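Local coordinates for protein leukotriene A-4 hydrolase (Saccharomyces cerevisiae, PDB 2XQ0) that cleaves di- and tripeptides as a zinc-dependent M1-family aminopeptidase and also has low epoxide hydrolase activity, at residues N374-D377 / N378-P381; L543-I546 / Y547-N550; W129-S132 / K133-K136; A408-D411 / P412-R415. All coordinates share one frame; numbering follows the deposited sequence.

The four contacts are local turns or helical steps, and none touches another. Interactions 1 and 4 lie in the peptidase family M1 region, interaction 3 in the N-terminal region and interaction 2 in the C-terminal one. Interaction 3 sits at the surface; the other three are partly buried. Interaction 1 is a loop turn near the bound inhibitor, held by a hydroxyl and a bridging water. Interaction 2 ends one helix and leads into the next, with a tyrosine ring as its main apolar piece. Interaction 3 is a polar turn leaving a strand. Interaction 4 lies within helix 407-420, where aromatic packing accompanies a proline kink. Interactions 1 and 2 have centres about 48 Å apart.

Interaction 1. Residues N374-D377 / N378-P381; sequences NLND and NTDP
Leu375 meets Thr379 and Pro381 across a turn in the loop between helices 365-368 and 388-403. Its CD2 presses on Thr379 CG2 at 3.4 Å, a tight contact between two methyls. Its other methyl, CD1, reaches Pro381 CA at 3.7 Å. The leucine crosses both partners at about a right angle. Trp317 and Ala384 also touch it. Asn376 follows and starts a beta turn that ends at Thr379. Its backbone N donates to Thr379 OG1 at 3.3 Å, and the bond is almost straight at 176°. Thr379 turns this way because OG1 sits beside its own backbone N (chi1 -52°), which sends CG2 to the leucine. OG1 is also hydrogen-bonded to Arg367 NH1, so two donors grip one hydroxyl oxygen. A water closes the mouth of the turn. It donates to Asn376 O at 2.7 Å and to Thr379 O at 2.6 Å. Asp377 and Asn378 form the bend, and the Asp377 carboxylate has a long, weak ion pair with Lys94. A valine in place of Thr379 would probably keep the packing on Leu375 but leave Asn376 N and Arg367 without their shared acceptor. Beyond the turn, the Pro381 side chain lies about 8 Å from the bound inhibitor and from the side chain of the substrate-binding residue Glu147. The turn thus stands beside the active site. Its chemistry is mixed: methyls pack together, a hydroxyl takes the Asn376 N-H, and a water joins two backbone carbonyls. Thr379 serves all three, although its own backbone N is buried with no partner in the model.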
loop_
_atom_site.group_PDB
_atom_site.type_symbol
_atom_site.label_atom_id
_atom_site.label_comp_id
_atom_site.label_asym_id
_atom_site.label_seq_id
_atom_site.Cartn_x
_atom_site.Cartn_y
_atom_site.Cartn_z
ATOM N N ASN A 374 2.644 13.027 -14.378
ATOM C CA ASN A 374 1.848 13.808 -15.324
ATOM C C ASN A 374 0.910 12.854 -16.021
ATOM O O ASN A 374 1.140 12.458 -17.157
ATOM C CB ASN A 374 2.761 14.526 -16.335
ATOM C CG ASN A 374 1.984 15.343 -17.386
ATOM O OD1 ASN A 374 0.815 15.688 -17.210
ATOM N ND2 ASN A 374 2.661 15.669 -18.481
ATOM N N LEU A 375 -0.134 12.451 -15.311
ATOM C CA LEU A 375 -1.088 11.513 -15.849
ATOM C C LEU A 375 -2.048 12.336 -16.690
ATOM O O LEU A 375 -2.343 13.485 -16.376
ATOM C CB LEU A 375 -1.859 10.816 -14.726
ATOM C CG LEU A 375 -1.118 9.958 -13.697
ATOM C CD1 LEU A 375 -2.108 9.349 -12.720
ATOM C CD2 LEU A 375 -0.307 8.857 -14.361
ATOM N N ASN A 376 -2.535 11.776 -17.769
ATOM C CA ASN A 376 -3.555 12.509 -18.497
ATOM C C ASN A 376 -4.865 11.858 -18.110
ATOM O O ASN A 376 -4.924 11.165 -17.100
ATOM C CB ASN A 376 -3.308 12.431 -19.996
ATOM C CG ASN A 376 -1.864 12.732 -20.372
ATOM O OD1 ASN A 376 -1.175 11.892 -20.966
ATOM N ND2 ASN A 376 -1.394 13.930 -20.022
ATOM N N ASP A 377 -5.915 12.077 -18.892
ATOM C CA ASP A 377 -7.139 11.318 -18.696
ATOM C C ASP A 377 -7.058 9.998 -19.452
ATOM O O ASP A 377 -8.008 9.223 -19.451
ATOM C CB ASP A 377 -8.365 12.112 -19.152
ATOM C CG ASP A 377 -8.279 12.524 -20.596
ATOM O OD1 ASP A 377 -7.315 12.096 -21.262
ATOM O OD2 ASP A 377 -9.165 13.279 -21.062
ATOM N N ASN A 378 -5.925 9.752 -20.105
ATOM C CA ASN A 378 -5.727 8.510 -20.843
ATOM C C ASN A 378 -4.786 7.549 -20.108
ATOM O O ASN A 378 -4.474 6.466 -20.596
ATOM C CB ASN A 378 -5.160 8.804 -22.232
ATOM C CG ASN A 378 -3.782 9.449 -22.171
ATOM O OD1 ASN A 378 -3.368 9.963 -21.123
ATOM N ND2 ASN A 378 -3.061 9.421 -23.290
ATOM N N THR A 379 -4.306 7.962 -18.943
ATOM C CA THR A 379 -3.344 7.151 -18.216
ATOM C C THR A 379 -4.000 6.480 -17.030
ATOM O O THR A 379 -4.717 7.120 -16.251
ATOM C CB THR A 379 -2.183 7.990 -17.675
ATOM O OG1 THR A 379 -1.617 8.776 -18.727
ATOM C CG2 THR A 379 -1.113 7.077 -17.096
ATOM N N ASP A 380 -3.754 5.184 -16.895
ATOM C CA ASP A 380 -4.184 4.459 -15.714
ATOM C C ASP A 380 -3.271 4.880 -14.580
ATOM O O ASP A 380 -2.051 4.753 -14.691
ATOM C CB ASP A 380 -4.069 2.953 -15.964
ATOM C CG ASP A 380 -4.642 2.121 -14.832
ATOM O OD1 ASP A 380 -4.782 2.638 -13.701
ATOM O OD2 ASP A 380 -4.942 0.932 -15.072
ATOM N N PRO A 381 -3.851 5.406 -13.487
ATOM C CA PRO A 381 -3.064 5.804 -12.317
ATOM C C PRO A 381 -2.174 4.674 -11.810
ATOM O O PRO A 381 -1.088 4.949 -11.288
ATOM C CB PRO A 381 -4.136 6.135 -11.278
ATOM C CG PRO A 381 -5.289 6.600 -12.079
ATOM C CD PRO A 381 -5.266 5.794 -13.354
HETATM O O HOH W 1 -5.721 9.355 -15.300
#

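Interaction 2. Residues L543-I546 / Y547-N550; sequences LLDI and YQDN
Leu543 and Tyr547 meet at the C-terminal end of helix 537-546, in the helical C-terminal region of the protein. Tyr547 is the first residue to leave helical geometry, and a short, weakly bonded helical stretch follows. The leucine touches the tyrosine ring at its edge. CD1 lies in the ring plane, 3.3 Å from Tyr547 CD1, and Leu543 CD2 adds a looser contact to Tyr547 CE1 at 3.9 Å. Ile546 approaches from another direction. Its CB lies over one face of the ring, and its CG2 is 3.7 Å from Tyr547 CD2. The ring reaches both neighbours because its CG stands beside the backbone N (chi1 -63°), so it is swung back along the helix it follows. The backbone fixes the base of the ring. Tyr547 N donates to Leu543 O at 3.0 Å, a regular helical bond nearly along the C=O axis. The next bond is shorter in span: Gln548 N donates to Asp545 O at 3.1 Å, from well above the carbonyl plane. The helix therefore tightens as it ends. The second shell holds the far end of the tyrosine. Its OH is hydrogen-bonded to Asp502 OD2 and Trp481 NE1, which anchor the hydroxyl and limit swing of the ring. Trp481 also meets the ring itself and touches Leu543, while Phe498 packs against Ile546 and Tyr547. Helix 557-569 touches the leucine through Phe566. A water spans the junction: it donates to Ile546 O at 3.1 Å and accepts from Asp549 N at 3.2 Å.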
loop_
_atom_site.group_PDB
_atom_site.type_symbol
_atom_site.label_atom_id
_atom_site.label_comp_id
_atom_site.label_asym_id
_atom_site.label_seq_id
_atom_site.Cartn_x
_atom_site.Cartn_y
_atom_site.Cartn_z
ATOM N N LEU A 543 24.663 -24.363 2.984
ATOM C CA LEU A 543 24.031 -23.121 3.439
ATOM C C LEU A 543 22.732 -23.457 4.169
ATOM O O LEU A 543 22.567 -23.174 5.357
ATOM C CB LEU A 543 23.723 -22.221 2.230
ATOM C CG LEU A 543 23.311 -20.745 2.377
ATOM C CD1 LEU A 543 22.249 -20.526 3.447
ATOM C CD2 LEU A 543 24.510 -19.839 2.611
ATOM N N LEU A 544 21.819 -24.079 3.435
ATOM C CA LEU A 544 20.489 -24.399 3.946
ATOM C C LEU A 544 20.561 -25.285 5.183
ATOM O O LEU A 544 19.773 -25.123 6.118
ATOM C CB LEU A 544 19.658 -25.082 2.860
ATOM C CG LEU A 544 19.109 -24.218 1.722
ATOM C CD1 LEU A 544 20.180 -23.356 1.083
ATOM C CD2 LEU A 544 18.455 -25.107 0.677
ATOM N N ASP A 545 21.509 -26.221 5.177
ATOM C CA ASP A 545 21.706 -27.122 6.309
ATOM C C ASP A 545 22.166 -26.390 7.573
ATOM O O ASP A 545 21.500 -26.436 8.608
ATOM C CB ASP A 545 22.713 -28.213 5.944
ATOM C CG ASP A 545 23.116 -29.051 7.136
ATOM O OD1 ASP A 545 22.253 -29.287 8.008
ATOM O OD2 ASP A 545 24.295 -29.471 7.198
ATOM N N ILE A 546 23.309 -25.717 7.476
ATOM C CA ILE A 546 23.909 -25.023 8.610
ATOM C C ILE A 546 22.956 -23.999 9.216
ATOM O O ILE A 546 22.942 -23.787 10.433
ATOM C CB ILE A 546 25.213 -24.312 8.187
ATOM C CG1 ILE A 546 26.310 -25.343 7.878
ATOM C CG2 ILE A 546 25.672 -23.340 9.270
ATOM C CD1 ILE A 546 27.391 -24.817 6.950
ATOM N N TYR A 547 22.160 -23.368 8.356
ATOM C CA TYR A 547 21.274 -22.285 8.770
ATOM C C TYR A 547 19.817 -22.734 8.854
ATOM O O TYR A 547 18.914 -21.908 8.810
ATOM C CB TYR A 547 21.388 -21.108 7.790
ATOM C CG TYR A 547 22.767 -20.476 7.738
ATOM C CD1 TYR A 547 23.323 -20.045 6.535
ATOM C CD2 TYR A 547 23.515 -20.316 8.897
ATOM C CE1 TYR A 547 24.595 -19.455 6.500
ATOM C CE2 TYR A 547 24.771 -19.738 8.870
ATOM C CZ TYR A 547 25.314 -19.309 7.676
ATOM O OH TYR A 547 26.577 -18.733 7.682
ATOM N N GLN A 548 19.585 -24.041 8.972
ATOM C CA GLN A 548 18.218 -24.570 8.850
ATOM C C GLN A 548 17.282 -23.952 9.871
ATOM O O GLN A 548 16.140 -23.619 9.557
ATOM C CB GLN A 548 18.191 -26.104 8.976
ATOM C CG GLN A 548 18.744 -26.624 10.294
ATOM C CD GLN A 548 18.881 -28.132 10.318
ATOM O OE1 GLN A 548 19.983 -28.663 10.477
ATOM N NE2 GLN A 548 17.762 -28.831 10.153
ATOM N N ASP A 549 17.767 -23.794 11.097
ATOM C CA ASP A 549 16.912 -23.325 12.182
ATOM C C ASP A 549 16.272 -21.991 11.831
ATOM O O ASP A 549 15.047 -21.861 11.787
ATOM C CB ASP A 549 17.700 -23.218 13.490
ATOM C CG ASP A 549 18.026 -24.585 14.093
ATOM O OD1 ASP A 549 18.992 -24.672 14.885
ATOM O OD2 ASP A 549 17.317 -25.570 13.773
ATOM N N ASN A 550 17.117 -21.008 11.550
ATOM C CA ASN A 550 16.657 -19.649 11.329
ATOM C C ASN A 550 16.162 -19.309 9.909
ATOM O O ASN A 550 15.385 -18.367 9.733
ATOM C CB ASN A 550 17.716 -18.664 11.818
ATOM C CG ASN A 550 17.704 -18.516 13.324
ATOM O OD1 ASN A 550 18.707 -18.163 13.940
ATOM N ND2 ASN A 550 16.557 -18.799 13.930
HETATM O O HOH W 2 20.584 -23.895 12.513
#

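Interaction 3. Residues W129-S132 / K133-K136; sequences WLNS and KQTK
A type I beta turn, Asn131 to Gln134, opens the loop between antiparallel strands 127-130 and 141-144 in the N-terminal region. Gln134 N donates to Asn131 O at 2.9 Å and closes the turn. A second, weak bond runs from Lys133 N to Asn131 OD1 at 3.1 Å. It makes a loose Asx turn inside the first. The Asn131 carboxamide reaches forward because CG sits between the backbone N and the carbonyl carbon (chi1 61°). Gln134 folds back over the same residue, its CG 3.3 Å from Asn131 OD1. The two side chains cross at about a right angle, with their amide planes 37° apart. Alongside, Leu130 CB packs on Thr135 CG2 at 3.8 Å, and Leu130 CD2 touches Gln134 CB at 3.9 Å. Thr135 OG1 bonds to Lys139 O across the loop. A glycine at Gln134 would probably remove one side of the packing on Leu130 CD2 and leave the Asn131 amide freer to turn. Leu130 is backbone-bonded to Tyr141 in the neighbouring strand, so the whole arrangement is that of a beta hairpin with a long connecting loop.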
loop_
_atom_site.group_PDB
_atom_site.type_symbol
_atom_site.label_atom_id
_atom_site.label_comp_id
_atom_site.label_asym_id
_atom_site.label_seq_id
_atom_site.Cartn_x
_atom_site.Cartn_y
_atom_site.Cartn_z
ATOM N N TRP A 129 -14.596 -11.885 -3.873
ATOM C CA TRP A 129 -15.532 -12.757 -3.157
ATOM C C TRP A 129 -14.927 -14.126 -3.013
ATOM O O TRP A 129 -14.402 -14.667 -3.980
ATOM C CB TRP A 129 -16.856 -12.904 -3.926
ATOM C CG TRP A 129 -17.582 -11.609 -4.161
ATOM C CD1 TRP A 129 -17.392 -10.738 -5.186
ATOM C CD2 TRP A 129 -18.620 -11.051 -3.345
ATOM N NE1 TRP A 129 -18.247 -9.663 -5.062
ATOM C CE2 TRP A 129 -19.010 -9.832 -3.939
ATOM C CE3 TRP A 129 -19.254 -11.464 -2.169
ATOM C CZ2 TRP A 129 -20.006 -9.023 -3.402
ATOM C CZ3 TRP A 129 -20.247 -10.658 -1.634
ATOM C CH2 TRP A 129 -20.617 -9.452 -2.258
ATOM N N LEU A 130 -15.009 -14.687 -1.809
ATOM C CA LEU A 130 -14.648 -16.078 -1.578
ATOM C C LEU A 130 -15.856 -16.874 -1.106
ATOM O O LEU A 130 -16.623 -16.399 -0.269
ATOM C CB LEU A 130 -13.532 -16.178 -0.533
ATOM C CG LEU A 130 -12.158 -15.678 -0.976
ATOM C CD1 LEU A 130 -11.979 -14.218 -0.614
ATOM C CD2 LEU A 130 -11.068 -16.502 -0.336
ATOM N N ASN A 131 -16.027 -18.078 -1.642
ATOM C CA ASN A 131 -17.085 -18.981 -1.179
ATOM C C ASN A 131 -16.642 -19.898 -0.031
ATOM O O ASN A 131 -15.460 -19.940 0.312
ATOM C CB ASN A 131 -17.636 -19.812 -2.341
ATOM C CG ASN A 131 -16.579 -20.691 -2.987
ATOM O OD1 ASN A 131 -15.792 -21.341 -2.298
ATOM N ND2 ASN A 131 -16.560 -20.717 -4.314
ATOM N N SER A 132 -17.609 -20.620 0.546
ATOM C CA SER A 132 -17.405 -21.529 1.695
ATOM C C SER A 132 -16.177 -22.432 1.617
ATOM O O SER A 132 -15.532 -22.699 2.629
ATOM C CB SER A 132 -18.637 -22.428 1.903
ATOM O OG SER A 132 -19.734 -21.723 2.464
ATOM N N LYS A 133 -15.881 -22.927 0.421
ATOM C CA LYS A 133 -14.798 -23.884 0.225
ATOM C C LYS A 133 -13.422 -23.231 0.110
ATOM O O LYS A 133 -12.401 -23.907 0.222
ATOM C CB LYS A 133 -15.065 -24.717 -1.029
ATOM C CG LYS A 133 -16.284 -25.612 -0.936
ATOM C CD LYS A 133 -15.879 -27.065 -1.080
ATOM C CE LYS A 133 -14.741 -27.410 -0.126
ATOM N NZ LYS A 133 -14.225 -28.789 -0.349
ATOM N N GLN A 134 -13.397 -21.921 -0.115
ATOM C CA GLN A 134 -12.143 -21.215 -0.374
ATOM C C GLN A 134 -11.460 -20.668 0.878
ATOM O O GLN A 134 -10.245 -20.454 0.882
ATOM C CB GLN A 134 -12.373 -20.068 -1.348
ATOM C CG GLN A 134 -12.604 -20.485 -2.781
ATOM C CD GLN A 134 -13.031 -19.311 -3.639
ATOM O OE1 GLN A 134 -12.351 -18.947 -4.595
ATOM N NE2 GLN A 134 -14.155 -18.700 -3.285
ATOM N N THR A 135 -12.242 -20.433 1.928
ATOM C CA THR A 135 -11.720 -19.851 3.158
ATOM C C THR A 135 -11.303 -20.942 4.127
ATOM O O THR A 135 -11.938 -21.996 4.199
ATOM C CB THR A 135 -12.759 -18.951 3.859
ATOM O OG1 THR A 135 -13.863 -19.751 4.306
ATOM C CG2 THR A 135 -13.251 -17.847 2.913
ATOM N N LYS A 136 -10.235 -20.682 4.875
ATOM C CA LYS A 136 -9.751 -21.636 5.862
ATOM C C LYS A 136 -10.866 -22.004 6.832
ATOM O O LYS A 136 -10.977 -23.151 7.257
ATOM C CB LYS A 136 -8.576 -21.043 6.642
ATOM C CG LYS A 136 -7.427 -20.537 5.782
ATOM C CD LYS A 136 -6.683 -21.676 5.112
ATOM C CE LYS A 136 -5.326 -21.218 4.601
ATOM N NZ LYS A 136 -4.450 -20.743 5.710
HETATM O O HOH W 3 -15.506 -17.054 -5.855
#

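Interaction 4. Residues A408-D411 / P412-R415; sequences AEFD and PFIR
Phe410 and Phe413 lie side by side on helix 407-420, pointing the same way. In both, CG is anti to the backbone N (chi1 -165° and 171°), which sends the rings out on one flank. Phe410 CE1 comes 3.7 Å from Phe413 CD2. The rings meet obliquely, with their planes 31° apart. Ile414 reaches Phe410 from the next turn: its extended chain brings CD1 to 3.8 Å from Phe410 CD2, crossing at about a right angle. Trp326 of helix 321-339 covers Phe410 and Ile414, while Phe431 and Leu435 of helix 428-438 cover Phe413. Arg415 bends at its second torsion and folds back toward Asp411. Asp411 CB lies 3.9 Å above one face of the guanidinium, towards its rim. Asp411 OD2 and Arg415 NH1 are 4.1 Å apart, too far for a salt bridge. Each has another polar anchor: Asp411 pairs with Arg333, and Arg415 NE bonds to Ile253 O. The backbone carries on through Ile414 N to Phe410 O at 3.1 Å and Arg415 N to Asp411 O at 3.1 Å. Pro412 has no N-H to give, and its CD instead sits 3.1 Å from Ala408 O. The helix is kinked there. Apolar packing thus joins this helix to two others, while the Asp411 and Arg415 charges, with no N-H of the arginine pointing at OD2, probably attract each other weakly.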
loop_
_atom_site.group_PDB
_atom_site.type_symbol
_atom_site.label_atom_id
_atom_site.label_comp_id
_atom_site.label_asym_id
_atom_site.label_seq_id
_atom_site.Cartn_x
_atom_site.Cartn_y
_atom_site.Cartn_z
ATOM N N ALA A 408 15.048 17.838 15.167
ATOM C CA ALA A 408 14.537 18.823 16.109
ATOM C C ALA A 408 14.053 20.070 15.392
ATOM O O ALA A 408 13.044 20.664 15.782
ATOM C CB ALA A 408 15.599 19.177 17.133
ATOM N N GLU A 409 14.773 20.460 14.346
ATOM C CA GLU A 409 14.426 21.647 13.560
ATOM C C GLU A 409 13.255 21.400 12.604
ATOM O O GLU A 409 12.521 22.324 12.230
ATOM C CB GLU A 409 15.639 22.098 12.740
ATOM C CG GLU A 409 16.797 22.611 13.573
ATOM C CD GLU A 409 16.463 23.911 14.286
ATOM O OE1 GLU A 409 16.605 23.958 15.525
ATOM O OE2 GLU A 409 16.048 24.881 13.611
ATOM N N PHE A 410 13.089 20.148 12.201
ATOM C CA PHE A 410 12.129 19.796 11.160
ATOM C C PHE A 410 10.768 19.461 11.765
ATOM O O PHE A 410 9.726 19.723 11.170
ATOM C CB PHE A 410 12.686 18.608 10.363
ATOM C CG PHE A 410 11.999 18.357 9.050
ATOM C CD1 PHE A 410 11.849 19.374 8.110
ATOM C CD2 PHE A 410 11.531 17.088 8.733
ATOM C CE1 PHE A 410 11.228 19.127 6.894
ATOM C CE2 PHE A 410 10.909 16.849 7.526
ATOM C CZ PHE A 410 10.760 17.873 6.605
ATOM N N ASP A 411 10.779 18.884 12.958
ATOM C CA ASP A 411 9.536 18.434 13.573
ATOM C C ASP A 411 8.493 19.544 13.757
ATOM O O ASP A 411 7.290 19.287 13.629
ATOM C CB ASP A 411 9.805 17.682 14.880
ATOM C CG ASP A 411 10.354 16.272 14.641
ATOM O OD1 ASP A 411 10.696 15.963 13.477
ATOM O OD2 ASP A 411 10.440 15.477 15.610
ATOM N N PRO A 412 8.938 20.779 14.045
ATOM C CA PRO A 412 7.965 21.880 14.107
ATOM C C PRO A 412 7.267 22.104 12.768
ATOM O O PRO A 412 6.065 22.380 12.740
ATOM C CB PRO A 412 8.832 23.088 14.453
ATOM C CG PRO A 412 9.966 22.502 15.229
ATOM C CD PRO A 412 10.254 21.186 14.569
ATOM N N PHE A 413 8.008 21.991 11.672
ATOM C CA PHE A 413 7.388 22.075 10.348
ATOM C C PHE A 413 6.370 20.946 10.120
ATOM O O PHE A 413 5.268 21.172 9.629
ATOM C CB PHE A 413 8.426 22.042 9.230
ATOM C CG PHE A 413 7.813 21.901 7.857
ATOM C CD1 PHE A 413 7.145 22.968 7.270
ATOM C CD2 PHE A 413 7.872 20.690 7.169
ATOM C CE1 PHE A 413 6.555 22.839 6.010
ATOM C CE2 PHE A 413 7.293 20.552 5.916
ATOM C CZ PHE A 413 6.636 21.644 5.331
ATOM N N ILE A 414 6.760 19.725 10.459
ATOM C CA ILE A 414 5.885 18.567 10.298
ATOM C C ILE A 414 4.533 18.796 10.989
ATOM O O ILE A 414 3.468 18.573 10.407
ATOM C CB ILE A 414 6.571 17.321 10.867
ATOM C CG1 ILE A 414 7.792 16.968 10.015
ATOM C CG2 ILE A 414 5.612 16.150 10.961
ATOM C CD1 ILE A 414 8.529 15.739 10.531
ATOM N N ARG A 415 4.578 19.258 12.230
ATOM C CA ARG A 415 3.350 19.557 12.952
ATOM C C ARG A 415 2.558 20.671 12.274
ATOM O O ARG A 415 1.331 20.625 12.235
ATOM C CB ARG A 415 3.665 19.966 14.387
ATOM C CG ARG A 415 3.967 18.783 15.280
ATOM C CD ARG A 415 4.942 19.159 16.371
ATOM N NE ARG A 415 5.648 17.974 16.836
ATOM C CZ ARG A 415 6.755 18.003 17.561
ATOM N NH1 ARG A 415 7.323 16.865 17.937
ATOM N NH2 ARG A 415 7.285 19.169 17.908
#